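Local coordinates for protein ubiquitin-like-conjugating enzyme ATG10 (Saccharomyces cerevisiae, PDB 4EBR) that acts as an E2-like enzyme that catalyses the conjugation of ATG12 to ATG5, a step required for autophagy and the cytoplasm-to-vacuole pathway, at residues A[19-24]-A[159-164]; A[80-85]-A[106-111]; A[29-34]-A[40-45]; A[86-91]-A[95-100]. All coordinates share one frame; numbering follows the deposited sequence.

Contact 1 of 4, residues A[19-24]-A[159-164]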
# COMPACT_ATOMS: atom_id res chain seq x y z
N SER A 19 -7.33 16.04 -22.70
CA SER A 19 -6.54 17.25 -22.89
C SER A 19 -5.25 16.98 -23.67
O SER A 19 -4.56 17.91 -24.11
CB SER A 19 -6.19 17.88 -21.54
OG SER A 19 -5.29 17.05 -20.83
N GLN A 20 -4.94 15.70 -23.83
CA GLN A 20 -3.75 15.26 -24.54
C GLN A 20 -2.48 15.75 -23.87
O GLN A 20 -1.42 15.81 -24.49
CB GLN A 20 -3.80 15.70 -26.01
CG GLN A 20 -5.02 15.21 -26.76
CD GLN A 20 -4.66 14.25 -27.87
OE1 GLN A 20 -3.70 14.47 -28.61
NE2 GLN A 20 -5.44 13.18 -28.00
N ILE A 21 -2.57 16.06 -22.58
CA ILE A 21 -1.41 16.53 -21.85
C ILE A 21 -0.32 15.45 -21.86
O ILE A 21 0.86 15.77 -21.91
CB ILE A 21 -1.75 16.99 -20.42
CG1 ILE A 21 -0.56 17.73 -19.80
CG2 ILE A 21 -2.17 15.82 -19.53
CD1 ILE A 21 -0.70 17.97 -18.31
N PHE A 22 -0.72 14.18 -21.83
CA PHE A 22 0.27 13.12 -21.91
C PHE A 22 0.71 12.82 -23.36
O PHE A 22 1.88 12.50 -23.62
CB PHE A 22 -0.21 11.87 -21.16
CG PHE A 22 -0.47 12.10 -19.69
CD1 PHE A 22 -1.73 11.90 -19.15
CD2 PHE A 22 0.56 12.51 -18.85
CE1 PHE A 22 -1.96 12.10 -17.80
CE2 PHE A 22 0.34 12.71 -17.48
CZ PHE A 22 -0.92 12.51 -16.96
N HIS A 23 -0.21 12.94 -24.30
CA HIS A 23 0.09 12.67 -25.70
C HIS A 23 1.12 13.63 -26.29
O HIS A 23 1.95 13.25 -27.12
CB HIS A 23 -1.18 12.71 -26.54
CG HIS A 23 -2.25 11.79 -26.05
ND1 HIS A 23 -2.88 11.97 -24.84
CD2 HIS A 23 -2.79 10.68 -26.60
CE1 HIS A 23 -3.77 11.01 -24.67
NE2 HIS A 23 -3.73 10.21 -25.72
N ASN A 24 1.08 14.88 -25.85
CA ASN A 24 2.01 15.88 -26.36
C ASN A 24 3.23 16.02 -25.46
O ASN A 24 4.11 16.84 -25.70
CB ASN A 24 1.31 17.23 -26.52
CG ASN A 24 0.07 17.14 -27.37
OD1 ASN A 24 0.08 16.50 -28.44
ND2 ASN A 24 -1.01 17.76 -26.91
N PHE A 159 3.05 14.28 -8.37
CA PHE A 159 3.44 12.89 -8.45
C PHE A 159 4.17 12.44 -9.71
O PHE A 159 4.87 11.43 -9.70
CB PHE A 159 2.22 12.00 -8.22
CG PHE A 159 1.88 11.84 -6.78
CD1 PHE A 159 2.08 10.64 -6.14
CD2 PHE A 159 1.42 12.92 -6.05
CE1 PHE A 159 1.78 10.50 -4.81
CE2 PHE A 159 1.13 12.79 -4.72
CZ PHE A 159 1.30 11.58 -4.10
N ILE A 160 4.03 13.18 -10.79
CA ILE A 160 4.64 12.74 -12.03
C ILE A 160 5.65 13.74 -12.59
O ILE A 160 6.85 13.43 -12.72
CB ILE A 160 3.58 12.38 -13.08
CG1 ILE A 160 2.75 11.21 -12.57
CG2 ILE A 160 4.24 11.99 -14.39
CD1 ILE A 160 1.60 10.84 -13.50
N PHE A 161 5.18 14.94 -12.93
CA PHE A 161 6.02 15.91 -13.59
C PHE A 161 7.18 16.39 -12.72
O PHE A 161 8.17 16.89 -13.22
CB PHE A 161 5.20 17.10 -14.07
CG PHE A 161 4.15 16.73 -15.09
CD1 PHE A 161 4.35 15.68 -15.96
CD2 PHE A 161 2.97 17.46 -15.18
CE1 PHE A 161 3.39 15.37 -16.91
CE2 PHE A 161 2.01 17.15 -16.13
CZ PHE A 161 2.21 16.11 -16.99
N SER A 162 7.07 16.24 -11.42
CA SER A 162 8.10 16.72 -10.52
C SER A 162 9.41 15.96 -10.72
O SER A 162 10.47 16.58 -10.74
CB SER A 162 7.65 16.57 -9.08
OG SER A 162 7.23 15.23 -8.84
N TRP A 163 9.36 14.64 -10.82
CA TRP A 163 10.59 13.87 -11.06
C TRP A 163 10.93 13.54 -12.52
O TRP A 163 12.06 13.18 -12.83
CB TRP A 163 10.64 12.62 -10.20
CG TRP A 163 9.50 11.68 -10.43
CD1 TRP A 163 8.20 11.85 -10.03
CD2 TRP A 163 9.56 10.42 -11.09
NE1 TRP A 163 7.45 10.77 -10.41
CE2 TRP A 163 8.26 9.87 -11.06
CE3 TRP A 163 10.58 9.69 -11.71
CZ2 TRP A 163 7.95 8.64 -11.63
CZ3 TRP A 163 10.28 8.46 -12.27
CH2 TRP A 163 8.97 7.95 -12.23
N LEU A 164 9.93 13.70 -13.39
CA LEU A 164 10.10 13.51 -14.84
C LEU A 164 10.38 14.79 -15.64
O LEU A 164 11.28 14.80 -16.48
CB LEU A 164 8.87 12.80 -15.42
CG LEU A 164 8.91 11.27 -15.41
CD1 LEU A 164 8.08 10.70 -16.55
CD2 LEU A 164 10.34 10.77 -15.49

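Contact 2 of 4, residues A[80-85]-A[106-111]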
# COMPACT_ATOMS: atom_id res chain seq x y z
N LEU A 80 0.13 5.80 -7.88
CA LEU A 80 1.01 5.80 -9.02
C LEU A 80 1.86 4.53 -8.95
O LEU A 80 2.70 4.37 -8.07
CB LEU A 80 1.87 7.06 -9.04
CG LEU A 80 2.95 6.99 -10.12
CD1 LEU A 80 2.31 6.96 -11.48
CD2 LEU A 80 3.90 8.17 -10.00
N LEU A 81 1.59 3.61 -9.87
CA LEU A 81 2.29 2.33 -9.92
C LEU A 81 3.43 2.44 -10.91
O LEU A 81 3.29 2.98 -12.02
CB LEU A 81 1.33 1.19 -10.27
CG LEU A 81 0.23 0.95 -9.23
CD1 LEU A 81 -0.40 -0.39 -9.44
CD2 LEU A 81 0.78 1.04 -7.82
N LEU A 82 4.58 1.94 -10.50
CA LEU A 82 5.77 2.23 -11.26
C LEU A 82 6.63 0.98 -11.48
O LEU A 82 6.89 0.21 -10.55
CB LEU A 82 6.52 3.35 -10.54
CG LEU A 82 8.01 3.58 -10.64
CD1 LEU A 82 8.43 3.64 -12.08
CD2 LEU A 82 8.29 4.89 -9.96
N ARG A 83 7.04 0.77 -12.73
CA ARG A 83 8.13 -0.16 -13.01
C ARG A 83 9.06 0.29 -14.14
O ARG A 83 8.76 1.23 -14.90
CB ARG A 83 7.61 -1.57 -13.24
CG ARG A 83 6.82 -1.69 -14.47
CD ARG A 83 6.29 -3.08 -14.56
NE ARG A 83 5.68 -3.28 -15.87
CZ ARG A 83 5.46 -4.46 -16.40
NH1 ARG A 83 5.79 -5.58 -15.73
NH2 ARG A 83 4.90 -4.52 -17.60
N ILE A 84 10.23 -0.33 -14.20
CA ILE A 84 11.29 0.16 -15.07
C ILE A 84 12.05 -0.96 -15.73
O ILE A 84 12.56 -1.85 -15.04
CB ILE A 84 12.30 1.02 -14.29
CG1 ILE A 84 11.63 2.30 -13.79
CG2 ILE A 84 13.49 1.34 -15.17
CD1 ILE A 84 12.55 3.22 -12.98
N TRP A 85 12.15 -0.91 -17.05
CA TRP A 85 12.96 -1.86 -17.82
C TRP A 85 14.39 -1.34 -17.96
O TRP A 85 14.61 -0.27 -18.52
CB TRP A 85 12.37 -2.06 -19.21
CG TRP A 85 10.96 -2.58 -19.21
CD1 TRP A 85 9.83 -1.88 -19.48
CD2 TRP A 85 10.53 -3.92 -18.95
NE1 TRP A 85 8.73 -2.69 -19.39
CE2 TRP A 85 9.14 -3.95 -19.07
CE3 TRP A 85 11.20 -5.10 -18.62
CZ2 TRP A 85 8.39 -5.10 -18.87
CZ3 TRP A 85 10.47 -6.24 -18.43
CH2 TRP A 85 9.07 -6.24 -18.55
N SER A 106 17.46 4.30 -5.78
CA SER A 106 18.72 4.98 -6.06
C SER A 106 18.74 5.75 -7.40
O SER A 106 19.67 6.51 -7.67
CB SER A 106 19.91 4.01 -5.97
OG SER A 106 20.08 3.53 -4.65
N LEU A 107 17.73 5.55 -8.25
CA LEU A 107 17.59 6.34 -9.47
C LEU A 107 16.77 7.60 -9.19
O LEU A 107 17.24 8.72 -9.39
CB LEU A 107 16.95 5.52 -10.60
CG LEU A 107 16.96 6.20 -11.97
CD1 LEU A 107 18.39 6.51 -12.40
CD2 LEU A 107 16.27 5.34 -12.99
N LEU A 108 15.53 7.40 -8.76
CA LEU A 108 14.66 8.50 -8.36
C LEU A 108 15.24 9.23 -7.17
O LEU A 108 15.47 10.44 -7.24
CB LEU A 108 13.29 7.96 -7.95
CG LEU A 108 12.23 7.90 -9.04
CD1 LEU A 108 12.82 7.34 -10.33
CD2 LEU A 108 11.09 7.03 -8.56
N ASP A 109 15.48 8.48 -6.09
CA ASP A 109 15.86 9.05 -4.79
C ASP A 109 17.02 10.04 -4.89
O ASP A 109 17.07 11.02 -4.15
CB ASP A 109 16.17 7.92 -3.79
CG ASP A 109 16.78 8.41 -2.51
OD1 ASP A 109 16.28 9.41 -1.95
OD2 ASP A 109 17.76 7.79 -2.04
N VAL A 110 17.94 9.82 -5.82
CA VAL A 110 19.02 10.78 -5.99
C VAL A 110 18.53 12.10 -6.59
O VAL A 110 19.03 13.16 -6.24
CB VAL A 110 20.22 10.22 -6.77
CG1 VAL A 110 20.72 8.96 -6.10
CG2 VAL A 110 19.85 9.97 -8.23
N GLN A 111 17.56 12.04 -7.49
CA GLN A 111 16.97 13.29 -7.96
C GLN A 111 15.43 13.32 -8.06
O GLN A 111 14.84 12.73 -8.98
CB GLN A 111 17.58 13.66 -9.32
CG GLN A 111 17.70 12.46 -10.28
CD GLN A 111 18.30 12.83 -11.63
OE1 GLN A 111 18.38 14.00 -11.98
NE2 GLN A 111 18.71 11.82 -12.39

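Contact 3 of 4, residues A[29-34]-A[40-45]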
# COMPACT_ATOMS: atom_id res chain seq x y z
N GLN A 29 6.07 7.82 -24.86
CA GLN A 29 5.92 6.95 -26.01
C GLN A 29 4.45 6.66 -26.29
O GLN A 29 3.98 6.90 -27.40
CB GLN A 29 6.66 5.63 -25.81
CG GLN A 29 8.05 5.59 -26.44
CD GLN A 29 8.65 4.19 -26.38
OE1 GLN A 29 8.04 3.25 -25.85
NE2 GLN A 29 9.86 4.03 -26.94
N ASP A 30 3.72 6.14 -25.30
CA ASP A 30 2.31 5.82 -25.50
C ASP A 30 1.42 5.89 -24.25
O ASP A 30 1.88 5.75 -23.12
CB ASP A 30 2.12 4.48 -26.23
CG ASP A 30 2.67 3.31 -25.45
OD1 ASP A 30 2.12 3.02 -24.36
OD2 ASP A 30 3.63 2.66 -25.93
N VAL A 31 0.13 6.11 -24.49
CA VAL A 31 -0.87 6.35 -23.45
C VAL A 31 -2.02 5.37 -23.66
O VAL A 31 -2.53 5.26 -24.77
CB VAL A 31 -1.47 7.77 -23.59
CG1 VAL A 31 -2.40 8.08 -22.45
CG2 VAL A 31 -0.37 8.82 -23.69
N HIS A 32 -2.44 4.67 -22.62
CA HIS A 32 -3.56 3.74 -22.78
C HIS A 32 -4.51 3.86 -21.63
O HIS A 32 -4.10 3.72 -20.48
CB HIS A 32 -3.07 2.31 -22.79
CG HIS A 32 -2.28 1.95 -24.00
ND1 HIS A 32 -2.83 1.29 -25.07
CD2 HIS A 32 -0.98 2.15 -24.31
CE1 HIS A 32 -1.90 1.09 -25.99
NE2 HIS A 32 -0.77 1.61 -25.56
N LEU A 33 -5.79 4.02 -21.92
CA LEU A 33 -6.80 4.03 -20.87
C LEU A 33 -7.41 2.64 -20.75
O LEU A 33 -7.87 2.06 -21.73
CB LEU A 33 -7.90 5.06 -21.18
CG LEU A 33 -8.37 5.92 -20.01
CD1 LEU A 33 -7.19 6.40 -19.18
CD2 LEU A 33 -9.19 7.10 -20.51
N ASN A 34 -7.39 2.10 -19.53
CA ASN A 34 -7.85 0.74 -19.29
C ASN A 34 -9.31 0.60 -19.71
O ASN A 34 -9.99 1.61 -19.89
CB ASN A 34 -7.61 0.28 -17.85
CG ASN A 34 -8.47 1.00 -16.84
OD1 ASN A 34 -9.38 1.74 -17.19
ND2 ASN A 34 -8.19 0.77 -15.56
N LEU A 40 -4.68 4.45 -16.18
CA LEU A 40 -3.99 5.00 -17.34
C LEU A 40 -2.56 4.52 -17.37
O LEU A 40 -1.83 4.66 -16.40
CB LEU A 40 -4.03 6.53 -17.28
CG LEU A 40 -3.51 7.30 -18.48
CD1 LEU A 40 -4.25 6.86 -19.71
CD2 LEU A 40 -3.70 8.78 -18.25
N LEU A 41 -2.16 3.92 -18.48
CA LEU A 41 -0.80 3.43 -18.60
C LEU A 41 0.04 4.40 -19.43
O LEU A 41 -0.32 4.76 -20.56
CB LEU A 41 -0.77 2.05 -19.23
CG LEU A 41 0.68 1.61 -19.45
CD1 LEU A 41 1.40 1.48 -18.12
CD2 LEU A 41 0.76 0.32 -20.24
N LEU A 42 1.15 4.83 -18.85
CA LEU A 42 2.07 5.69 -19.56
C LEU A 42 3.36 4.94 -19.79
O LEU A 42 4.01 4.47 -18.85
CB LEU A 42 2.34 6.97 -18.75
CG LEU A 42 1.12 7.88 -18.67
CD1 LEU A 42 1.43 9.22 -18.01
CD2 LEU A 42 0.55 8.11 -20.05
N ARG A 43 3.74 4.80 -21.06
CA ARG A 43 5.06 4.28 -21.36
C ARG A 43 5.91 5.45 -21.75
O ARG A 43 5.49 6.30 -22.54
CB ARG A 43 5.01 3.23 -22.48
CG ARG A 43 4.25 1.98 -22.09
CD ARG A 43 4.59 0.82 -23.00
NE ARG A 43 3.96 -0.42 -22.55
CZ ARG A 43 2.73 -0.81 -22.90
NH1 ARG A 43 1.98 -0.06 -23.71
NH2 ARG A 43 2.25 -1.97 -22.43
N LEU A 44 7.10 5.53 -21.19
CA LEU A 44 7.96 6.67 -21.43
C LEU A 44 9.09 6.35 -22.39
O LEU A 44 9.56 5.22 -22.47
CB LEU A 44 8.53 7.21 -20.13
CG LEU A 44 7.48 7.78 -19.18
CD1 LEU A 44 8.17 8.44 -18.01
CD2 LEU A 44 6.56 8.76 -19.89
N ILE A 45 9.54 7.38 -23.09
CA ILE A 45 10.63 7.27 -24.06
C ILE A 45 11.94 6.90 -23.38
O ILE A 45 12.22 7.32 -22.26
CB ILE A 45 10.82 8.58 -24.85
CG1 ILE A 45 11.18 9.72 -23.89
CG2 ILE A 45 9.57 8.92 -25.64
CD1 ILE A 45 11.60 11.00 -24.60

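Contact 4 of 4, residues A[86-91]-A[95-100]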
# COMPACT_ATOMS: atom_id res chain seq x y z
N GLU A 86 15.36 -2.07 -17.44
CA GLU A 86 16.73 -1.64 -17.63
C GLU A 86 17.47 -2.62 -18.50
O GLU A 86 17.29 -3.82 -18.39
CB GLU A 86 17.47 -1.45 -16.31
CG GLU A 86 17.75 -2.70 -15.50
CD GLU A 86 18.57 -2.38 -14.26
OE1 GLU A 86 19.82 -2.24 -14.37
OE2 GLU A 86 17.97 -2.26 -13.16
N GLU A 87 18.30 -2.10 -19.40
CA GLU A 87 19.13 -2.99 -20.19
C GLU A 87 20.44 -3.13 -19.46
O GLU A 87 21.03 -2.15 -19.05
CB GLU A 87 19.31 -2.44 -21.60
CG GLU A 87 17.98 -2.30 -22.35
CD GLU A 87 17.98 -1.19 -23.39
OE1 GLU A 87 16.97 -1.08 -24.13
OE2 GLU A 87 18.98 -0.42 -23.48
N LYS A 88 20.87 -4.35 -19.24
CA LYS A 88 22.12 -4.57 -18.56
C LYS A 88 23.02 -5.30 -19.54
O LYS A 88 22.55 -5.88 -20.51
CB LYS A 88 21.88 -5.37 -17.27
CG LYS A 88 22.94 -5.17 -16.19
CD LYS A 88 22.45 -5.64 -14.81
CE LYS A 88 23.48 -5.37 -13.69
NZ LYS A 88 24.84 -5.96 -13.94
N SER A 89 24.33 -5.24 -19.35
CA SER A 89 25.20 -6.01 -20.23
C SER A 89 25.75 -7.16 -19.45
O SER A 89 26.52 -6.98 -18.52
CB SER A 89 26.36 -5.19 -20.76
OG SER A 89 27.25 -6.05 -21.48
N ILE A 90 25.34 -8.35 -19.86
CA ILE A 90 25.67 -9.58 -19.15
C ILE A 90 26.64 -10.42 -19.97
O ILE A 90 26.32 -10.90 -21.06
CB ILE A 90 24.39 -10.35 -18.82
CG1 ILE A 90 23.52 -9.54 -17.85
CG2 ILE A 90 24.74 -11.70 -18.23
CD1 ILE A 90 22.06 -9.94 -17.80
N ASP A 91 27.85 -10.55 -19.45
CA ASP A 91 28.91 -11.30 -20.12
C ASP A 91 29.16 -10.71 -21.50
O ASP A 91 29.65 -11.38 -22.38
CB ASP A 91 28.55 -12.78 -20.24
CG ASP A 91 28.25 -13.42 -18.89
OD1 ASP A 91 28.92 -13.07 -17.89
OD2 ASP A 91 27.34 -14.28 -18.83
N MSE A 95 20.97 -7.31 -22.52
CA MSE A 95 19.76 -8.02 -22.10
C MSE A 95 18.88 -7.09 -21.30
O MSE A 95 19.37 -6.11 -20.74
CB MSE A 95 20.12 -9.19 -21.19
CG MSE A 95 21.15 -10.15 -21.75
SE MSE A 95 21.18 -11.88 -20.83
CE MSE A 95 22.82 -12.64 -21.65
N THR A 96 17.59 -7.40 -21.21
CA THR A 96 16.69 -6.55 -20.46
C THR A 96 16.19 -7.23 -19.21
O THR A 96 16.02 -8.44 -19.18
CB THR A 96 15.46 -6.12 -21.29
OG1 THR A 96 15.90 -5.61 -22.55
CG2 THR A 96 14.67 -5.01 -20.56
N LYS A 97 15.94 -6.45 -18.16
CA LYS A 97 15.32 -6.98 -16.95
C LYS A 97 14.43 -5.93 -16.30
O LYS A 97 14.62 -4.74 -16.54
CB LYS A 97 16.38 -7.49 -15.98
CG LYS A 97 17.19 -6.43 -15.29
CD LYS A 97 18.40 -7.03 -14.62
CE LYS A 97 18.77 -6.27 -13.36
NZ LYS A 97 17.69 -6.44 -12.33
N LEU A 98 13.47 -6.37 -15.50
CA LEU A 98 12.75 -5.43 -14.63
C LEU A 98 13.67 -4.99 -13.52
O LEU A 98 14.38 -5.81 -12.94
CB LEU A 98 11.48 -6.05 -14.06
CG LEU A 98 10.46 -6.15 -15.20
CD1 LEU A 98 9.59 -7.43 -15.13
CD2 LEU A 98 9.61 -4.87 -15.29
N MSE A 99 13.66 -3.68 -13.24
CA MSE A 99 14.59 -3.08 -12.29
C MSE A 99 14.14 -3.38 -10.88
O MSE A 99 12.95 -3.41 -10.59
CB MSE A 99 14.68 -1.57 -12.52
CG MSE A 99 15.73 -0.85 -11.64
SE MSE A 99 15.93 1.09 -12.00
CE MSE A 99 16.91 1.11 -13.69
N LEU A 100 15.12 -3.62 -10.02
CA LEU A 100 14.90 -3.85 -8.59
C LEU A 100 14.59 -2.55 -7.83
O LEU A 100 15.22 -1.51 -8.07
CB LEU A 100 16.13 -4.55 -7.98
CG LEU A 100 16.30 -6.01 -8.43
CD1 LEU A 100 17.71 -6.51 -8.17
CD2 LEU A 100 15.24 -6.91 -7.75

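Contact 1 of 4, residues A[19-24]-A[159-164]
The ring of F161, on helix 152-164 of this E2-like fold, reaches across to I21 and F22 in the loop that leads from helix 6-18 into strand 28-33. F161 meets both residues with its outer carbons. I21 arrives from the opposite direction as a straight chain: CG1 lies anti to the backbone N (chi1 -169°) and chi2 is extended too, which carries CD1 to the ring edge near its plane, 3.6 Å from F161 CE2. F22 slants in beside it, its CE2 3.9 Å from F161 CZ. The two loop side chains also brace each other, because I21 CG2 sits over the centre of the F22 ring. Between the two segments the contact is apolar, with no hydrogen bond; I21 O is bonded to Y166 OH. W25 and Y166 each meet the F161 ring edge-to-face, while F22 also rests on L40 and L42 of the sheet. Replacing F161 by an alanine would probably open a gap beside I21 CD1 and F22 CE2 and leave the loop without its aromatic neighbour on the helix. The helix widens into a pi-type turn at 159-161, just where F161 projects. Two residues on, the indole N-H of W163 turns back to the helix, NE1 lying 2.8 Å from F159 O, which is in the indole plane.

Contact 2 of 4, residues A[80-85]-A[106-111]
Helix-on-sheet packing of the E2-like fold brings L107 and L108 of helix 101-108 against I84 and L82 of the long strand 77-90. The contact is wholly apolar. L82 and L108 reach toward each other tip to tip, with L82 CD2 3.8 Å from L108 CD2. In L82 the CG is swung anti to the backbone N (chi1 154°), which extends the branched end out from the strand toward the helix. Two side chains from the same side of the strand, L82 and I84, thus meet two consecutive residues of the helix. The backbones stay well apart, I84 CA and L107 CA being 10.5 Å from each other, so branched side chains span the whole interval and no hydrogen bond crosses it. W163 of helix 152-164 touches both L82 and L108, joining a second helix to the cluster, and L108 also touches F132. Beyond L108 the chain bends through a type I beta turn to Q111, where the residues are poorly ordered. The residues alternating with L82 and I84 on the strand, R83 and W85, both bond to E66 of strand 63-72. That same strand also lines the second pair, I84 touching I65 and L107 touching N63. One strand repeat further on from L82, this pair makes a looser meeting of methyls, I84 CD1 lying 4.3 Å from L107 CD2.

Contact 3 of 4, residues A[29-34]-A[40-45]
R43 slants across D30, its partner on the neighbouring antiparallel strand. From CB the R43 chain leaves beside the backbone N, anti to the carbonyl carbon (chi1 -65°), and stays extended as far as NE. CB lies 3.5 Å from D30 OD1, and CG and CD keep to the same carboxylate, CD 3.6 Å from D30 OD2. NE turns to another acid, forming a salt bridge with E66 of strand 63-72. NH1 comes back to D30 OD1 at 3.2 Å, a salt bridge that meets the syn side of the oxygen but 31° out of the carboxylate plane, the two flat groups being turned 65° apart. NH1 also comes within 3.7 Å of H32 NE2, which sits at the guanidinium edge, while L41 CD2 lies over one guanidinium face. The cation is thus gripped by two carboxylates and backed by a leucine. A leucine in place of R43 would probably leave D30 and E66 without their shared cation, the charge of each less well offset. The face carrying V31, L33, L40 and L42 is apolar: V31 CG1 packs 3.8 Å from L42 CD2, the two side chains lying side by side, and Y17 of helix 6-18 and F22 close over this side. Along the backbone, H32 and L41 exchange a pair of bonds, L41 N to H32 O at 2.8 Å. At the other end R43 O receives D30 N at 3.3 Å and, weakly, Q29 N. Two residues thus face one across the strands, the classic beta bulge, here set in a beta hairpin.

Contact 4 of 4, residues A[86-91]-A[95-100]
Residues 86-88 and 95-97 pair as neighbouring antiparallel strands, E86 opposite K97 and K88 opposite M95 as hydrogen-bonded pairs with the non-hydrogen-bonded pair E87 and T96 between. The strands are strongly twisted, their directions 130° apart. Each hydrogen-bonded pair exchanges two bonds, nearly along the C=O axis: E86 N lies 2.9 Å from K97 O, and K88 N 2.8 Å from M95 O. E86 and K97 stand side by side on one face, E86 CG 3.8 Å from K97 CG. Both side chains place CG between the backbone N and the carbonyl carbon, E86 with chi1 68°, and the stems therefore rise together. Their charged ends do not close, as E86 OE2 and K97 NZ stay 4.3 Å apart, beyond a salt bridge; NZ instead makes a weak bond to L98 O. The E86 stem is crossed at about a right angle by the selenomethionine M99, whose CE lies 3.7 Å from E86 CB. K88 runs beside K97, with K88 CD 4.0 Å from K97 CE. On the other face E87 and T96 lie alongside each other, and E87 OE2 is held by the backbone N of L62. Toward the turn of the hairpin, I90 CD1 packs 3.7 Å from the selenium, SE, of M95, another selenomethionine, the two chains again crossing. The backbone ladder therefore supplies the specific bonds of this hairpin, while its charged side chains touch through their aliphatic stems, and the acid of E86 probably offers K97 only a loose electrostatic attraction.

In the fold
Contact 1 sets a loop against a helix and contact 2 a helix against the sheet, both by apolar side chains; contacts 3 and 4 join hairpin strands through backbone ladders. Contact 4 is a surface arm, its centre about 22 Å from the chain centre, whereas the other three, at 9 to 10 Å, are partly buried. Contacts 2 and 4 share strand 77-90, and I84 O probably accepts a hydrogen bond from M99 N between them. Helix 152-164 bridges contact 1 to contact 2 through W163, while F22 ties contact 1 to the apolar face of contact 3. Salt bridging crosses contact 3, but in contact 4 opposite charges remain apart.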